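Local coordinates for putative phosphosugar isomerase (Clostridium difficile, PDB 3G68), which is a putative double-SIS-domain phosphosugar isomerase that probably binds and isomerises a sugar phosphate, as GlmS-like relatives do, at residues Val50-Gln53 against Pro54-Asn58; Gln160-Glu164 against Lys165-Ser169. All blocks are in the same frame, centred on the assembly; numbering follows the deposited sequence.

Interaction 1: residues Val50-Gln53 against Pro54-Asn58; sequences VQVQ and PYLQN
Across the kink that Pro54 puts into one continuous helix, Leu56 N bonds to Val52 O at 3.0 Å and Gln57 N to Gln53 O at 2.8 Å, both nearly straight, so regular i to i+4 bonding resumes just past the proline. Pro54 has no N-H to give, and its ring is turned back on the preceding turn, with CD 3.3 Å from Val50 O. Tyr55 N does not reach Gln51 O directly; a water bridges the two, donating to Gln51 O and accepting from Tyr55 N at 3.3 Å.

On the buried side, Val52 CG1 rests 3.8 Å from Leu56 CG and also reaches CD1, the two side chains meeting aslant one turn apart. The same methyl looks obliquely at the Tyr55 ring, more loosely.

The partly exposed side carries two glutamines that lie side by side and point the same way. In Gln53 the chain starts trans to its own N (chi1 -179°) and bends at chi2, which turns the side chain across the Pro54 ring, about at a right angle to it, and brings NE2 to 3.5 Å from Gln57 CB. The two amides are tilted 34° from each other and make no bond together; each binds the backbone of Val64 instead, Gln53 NE2 at its O and Gln57 OE1 at its N.

These two bonds tie the helix to strand 63-67, the next element of the beta-alpha-beta unit made with strand 36-40, in the Rossmann-like SIS domain. Leu56 also packs on Val64, whereas Tyr55 leans on Met155 and Leu159 of helix 145-165 and its hydroxyl bonds to that of Tyr309.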
loop_
_atom_site.group_PDB
_atom_site.type_symbol
_atom_site.label_atom_id
_atom_site.label_comp_id
_atom_site.label_asym_id
_atom_site.label_seq_id
_atom_site.Cartn_x
_atom_site.Cartn_y
_atom_site.Cartn_z
ATOM N N VAL B 50 -12.595 0.890 55.202
ATOM C CA VAL B 50 -12.577 2.338 55.349
ATOM C C VAL B 50 -12.480 3.007 53.975
ATOM O O VAL B 50 -13.180 3.970 53.677
ATOM C CB VAL B 50 -11.376 2.810 56.210
ATOM C CG1 VAL B 50 -11.316 4.324 56.278
ATOM C CG2 VAL B 50 -11.406 2.218 57.603
ATOM N N GLN B 51 -11.601 2.481 53.129
ATOM C CA GLN B 51 -11.360 3.089 51.840
ATOM C C GLN B 51 -12.517 2.980 50.869
ATOM O O GLN B 51 -12.829 3.971 50.211
ATOM C CB GLN B 51 -10.096 2.504 51.178
ATOM C CG GLN B 51 -9.762 3.105 49.813
ATOM C CD GLN B 51 -9.581 4.595 49.866
ATOM O OE1 GLN B 51 -8.946 5.138 50.807
ATOM N NE2 GLN B 51 -10.102 5.280 48.864
ATOM N N VAL B 52 -13.137 1.804 50.787
ATOM C CA VAL B 52 -14.189 1.534 49.792
ATOM C C VAL B 52 -15.613 1.876 50.267
ATOM O O VAL B 52 -16.487 2.137 49.446
ATOM C CB VAL B 52 -14.105 0.069 49.324
ATOM C CG1 VAL B 52 -15.152 -0.255 48.283
ATOM C CG2 VAL B 52 -12.679 -0.167 48.765
ATOM N N GLN B 53 -15.833 1.926 51.578
ATOM C CA GLN B 53 -17.159 2.279 52.087
ATOM C C GLN B 53 -17.787 3.511 51.422
ATOM O O GLN B 53 -18.976 3.459 51.077
ATOM C CB GLN B 53 -17.181 2.369 53.624
ATOM C CG GLN B 53 -18.559 2.722 54.207
ATOM C CD GLN B 53 -18.878 4.213 54.168
ATOM O OE1 GLN B 53 -17.983 5.053 54.228
ATOM N NE2 GLN B 53 -20.171 4.546 54.126
ATOM N N PRO B 54 -17.033 4.617 51.258
ATOM C CA PRO B 54 -17.678 5.751 50.588
ATOM C C PRO B 54 -18.188 5.407 49.188
ATOM O O PRO B 54 -19.326 5.729 48.846
ATOM C CB PRO B 54 -16.581 6.815 50.530
ATOM C CG PRO B 54 -15.674 6.488 51.672
ATOM C CD PRO B 54 -15.658 4.968 51.674
ATOM N N TYR B 55 -17.362 4.736 48.397
ATOM C CA TYR B 55 -17.766 4.331 47.044
ATOM C C TYR B 55 -19.046 3.558 47.081
ATOM O O TYR B 55 -19.972 3.836 46.308
ATOM C CB TYR B 55 -16.670 3.464 46.421
ATOM C CG TYR B 55 -16.980 2.832 45.072
ATOM C CD1 TYR B 55 -16.886 3.568 43.903
ATOM C CD2 TYR B 55 -17.290 1.473 44.970
ATOM C CE1 TYR B 55 -17.160 2.985 42.669
ATOM C CE2 TYR B 55 -17.530 0.883 43.730
ATOM C CZ TYR B 55 -17.445 1.644 42.589
ATOM O OH TYR B 55 -17.667 1.073 41.339
ATOM N N LEU B 56 -19.107 2.607 48.005
ATOM C CA LEU B 56 -20.243 1.743 48.128
ATOM C C LEU B 56 -21.491 2.480 48.576
ATOM O O LEU B 56 -22.585 2.218 48.058
ATOM C CB LEU B 56 -19.942 0.598 49.067
ATOM C CG LEU B 56 -18.975 -0.428 48.492
ATOM C CD1 LEU B 56 -18.677 -1.476 49.591
ATOM C CD2 LEU B 56 -19.549 -1.051 47.228
ATOM N N GLN B 57 -21.312 3.393 49.532
ATOM C CA GLN B 57 -22.422 4.211 50.022
ATOM C C GLN B 57 -23.002 5.055 48.872
ATOM O O GLN B 57 -24.208 5.237 48.782
ATOM C CB GLN B 57 -21.957 5.097 51.182
ATOM C CG GLN B 57 -23.078 5.874 51.910
ATOM C CD GLN B 57 -24.085 5.002 52.683
ATOM O OE1 GLN B 57 -23.870 3.818 52.928
ATOM N NE2 GLN B 57 -25.169 5.619 53.106
ATOM N N ASN B 58 -22.126 5.578 48.018
ATOM C CA ASN B 58 -22.533 6.324 46.841
ATOM C C ASN B 58 -23.245 5.428 45.807
ATOM O O ASN B 58 -24.283 5.804 45.280
ATOM C CB ASN B 58 -21.321 6.986 46.213
ATOM C CG ASN B 58 -21.663 7.831 45.027
ATOM O OD1 ASN B 58 -21.546 7.377 43.878
ATOM N ND2 ASN B 58 -22.113 9.052 45.276
HETATM O O HOH W 1 -14.096 4.988 48.084
#

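Interaction 2: residues Gln160-Glu164 against Lys165-Ser169; sequences QIARE and KGIIS
Lys165 runs across the end of its helix, where its N bonds to Ile161 O at 2.9 Å. From CB, which lies 3.5 Å from Ile161 O, the chain passes to CG, set against Ile161 CG2 at 3.9 Å. A bend at chi2 (-47°) swings CD across to Glu164 CG, 4.0 Å away, and the extended remainder carries NZ to a water at 2.8 Å. That water donates to Glu164 OE2, linking two opposite charges that do not touch, while NZ also bonds to Thr32 O.

The backbone then leaves the helix by a Schellman motif. Gly166, with a positive phi of 90°, sends its N-H to Arg163 O from above the carbonyl plane. Ala162 O receives two weak bonds, from Ile167 N at 2.8 Å and Ile168 N at 3.4 Å. Ile168 CG1 closes over Ala162 CB at 3.8 Å, giving the turn an apolar seal, and Ser169 OG caps Lys172 N at the start of helix 170-184.

The chemistry is thus that of a helix terminus: carbonyls left by the ending helix take N-H groups from the turn, and the lysine, joined through water to Glu164, probably eases the negative charge of that carboxylate.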
loop_
_atom_site.group_PDB
_atom_site.type_symbol
_atom_site.label_atom_id
_atom_site.label_comp_id
_atom_site.label_asym_id
_atom_site.label_seq_id
_atom_site.Cartn_x
_atom_site.Cartn_y
_atom_site.Cartn_z
ATOM N N GLN B 160 -21.930 -5.445 41.150
ATOM C CA GLN B 160 -22.709 -6.652 40.859
ATOM C C GLN B 160 -24.097 -6.575 41.478
ATOM O O GLN B 160 -25.084 -6.956 40.848
ATOM C CB GLN B 160 -21.953 -7.886 41.363
ATOM C CG GLN B 160 -20.705 -8.245 40.500
ATOM C CD GLN B 160 -21.030 -9.193 39.355
ATOM O OE1 GLN B 160 -21.871 -10.064 39.500
ATOM N NE2 GLN B 160 -20.319 -9.054 38.224
ATOM N N ILE B 161 -24.166 -6.053 42.701
ATOM C CA ILE B 161 -25.446 -5.842 43.379
ATOM C C ILE B 161 -26.206 -4.755 42.637
ATOM O O ILE B 161 -27.344 -4.960 42.271
ATOM C CB ILE B 161 -25.281 -5.429 44.836
ATOM C CG1 ILE B 161 -24.812 -6.610 45.677
ATOM C CG2 ILE B 161 -26.601 -4.940 45.413
ATOM C CD1 ILE B 161 -24.315 -6.184 47.056
ATOM N N ALA B 162 -25.545 -3.628 42.386
ATOM C CA ALA B 162 -26.152 -2.477 41.716
ATOM C C ALA B 162 -26.792 -2.848 40.371
ATOM O O ALA B 162 -27.916 -2.427 40.054
ATOM C CB ALA B 162 -25.102 -1.370 41.531
ATOM N N ARG B 163 -26.072 -3.622 39.569
ATOM C CA ARG B 163 -26.605 -4.040 38.272
ATOM C C ARG B 163 -27.808 -4.971 38.464
ATOM O O ARG B 163 -28.842 -4.768 37.838
ATOM C CB ARG B 163 -25.514 -4.690 37.405
ATOM C CG ARG B 163 -25.978 -5.099 35.974
ATOM C CD ARG B 163 -24.813 -5.645 35.139
ATOM N NE ARG B 163 -24.270 -6.839 35.781
ATOM C CZ ARG B 163 -23.252 -7.560 35.342
ATOM N NH1 ARG B 163 -22.628 -7.246 34.215
ATOM N NH2 ARG B 163 -22.871 -8.631 36.031
ATOM N N GLU B 164 -27.680 -5.972 39.332
ATOM C CA GLU B 164 -28.749 -6.959 39.564
ATOM C C GLU B 164 -30.015 -6.304 40.026
ATOM O O GLU B 164 -31.112 -6.621 39.535
ATOM C CB GLU B 164 -28.292 -7.994 40.594
ATOM C CG GLU B 164 -29.329 -9.058 41.055
ATOM C CD GLU B 164 -29.761 -10.070 39.988
ATOM O OE1 GLU B 164 -29.162 -10.119 38.885
ATOM O OE2 GLU B 164 -30.710 -10.842 40.301
ATOM N N LYS B 165 -29.867 -5.380 40.971
ATOM C CA LYS B 165 -31.016 -4.692 41.577
ATOM C C LYS B 165 -31.564 -3.506 40.752
ATOM O O LYS B 165 -32.584 -2.915 41.105
ATOM C CB LYS B 165 -30.691 -4.287 43.030
ATOM C CG LYS B 165 -30.197 -5.464 43.958
ATOM C CD LYS B 165 -31.034 -6.765 43.888
ATOM C CE LYS B 165 -30.676 -7.714 45.054
ATOM N NZ LYS B 165 -31.407 -9.055 45.040
ATOM N N GLY B 166 -30.899 -3.167 39.659
ATOM C CA GLY B 166 -31.355 -2.117 38.758
ATOM C C GLY B 166 -30.897 -0.694 39.005
ATOM O O GLY B 166 -31.372 0.220 38.335
ATOM N N ILE B 167 -29.958 -0.487 39.926
ATOM C CA ILE B 167 -29.455 0.869 40.213
ATOM C C ILE B 167 -28.654 1.404 39.021
ATOM O O ILE B 167 -28.679 2.612 38.730
ATOM C CB ILE B 167 -28.554 0.909 41.479
ATOM C CG1 ILE B 167 -29.309 0.406 42.712
ATOM C CG2 ILE B 167 -28.053 2.336 41.747
ATOM C CD1 ILE B 167 -28.414 0.281 43.955
ATOM N N ILE B 168 -27.935 0.491 38.356
ATOM C CA ILE B 168 -27.145 0.816 37.182
ATOM C C ILE B 168 -27.509 -0.124 36.049
ATOM O O ILE B 168 -27.886 -1.270 36.278
ATOM C CB ILE B 168 -25.615 0.785 37.466
ATOM C CG1 ILE B 168 -25.104 -0.628 37.796
ATOM C CG2 ILE B 168 -25.264 1.734 38.625
ATOM C CD1 ILE B 168 -23.590 -0.682 38.070
ATOM N N SER B 169 -27.371 0.363 34.824
ATOM C CA SER B 169 -27.611 -0.437 33.629
ATOM C C SER B 169 -26.427 -1.360 33.374
ATOM O O SER B 169 -25.365 -1.234 34.000
ATOM C CB SER B 169 -27.761 0.447 32.391
ATOM O OG SER B 169 -26.550 1.116 32.085
HETATM O O HOH W 2 -31.759 -10.919 42.981
#

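From the N terminus, the chain makes strand 36-40 and enters helix 43-59, within which interaction 1 spans a proline kink; strand 63-67 then follows. Well after that comes helix 145-165, whose C-terminal end and exit turn form interaction 2 before helix 170-184 begins. The two contacts are in series, neither nested nor crossed, and each is local: interaction 1 stays within a single helix, and interaction 2 closes the short turn between two helices. Their centres lie about 16 Å apart and they do not touch, but helices 43-59 and 145-165 pack together, with Tyr55 on Leu159 and both Ala162 and Ile168 on Leu59.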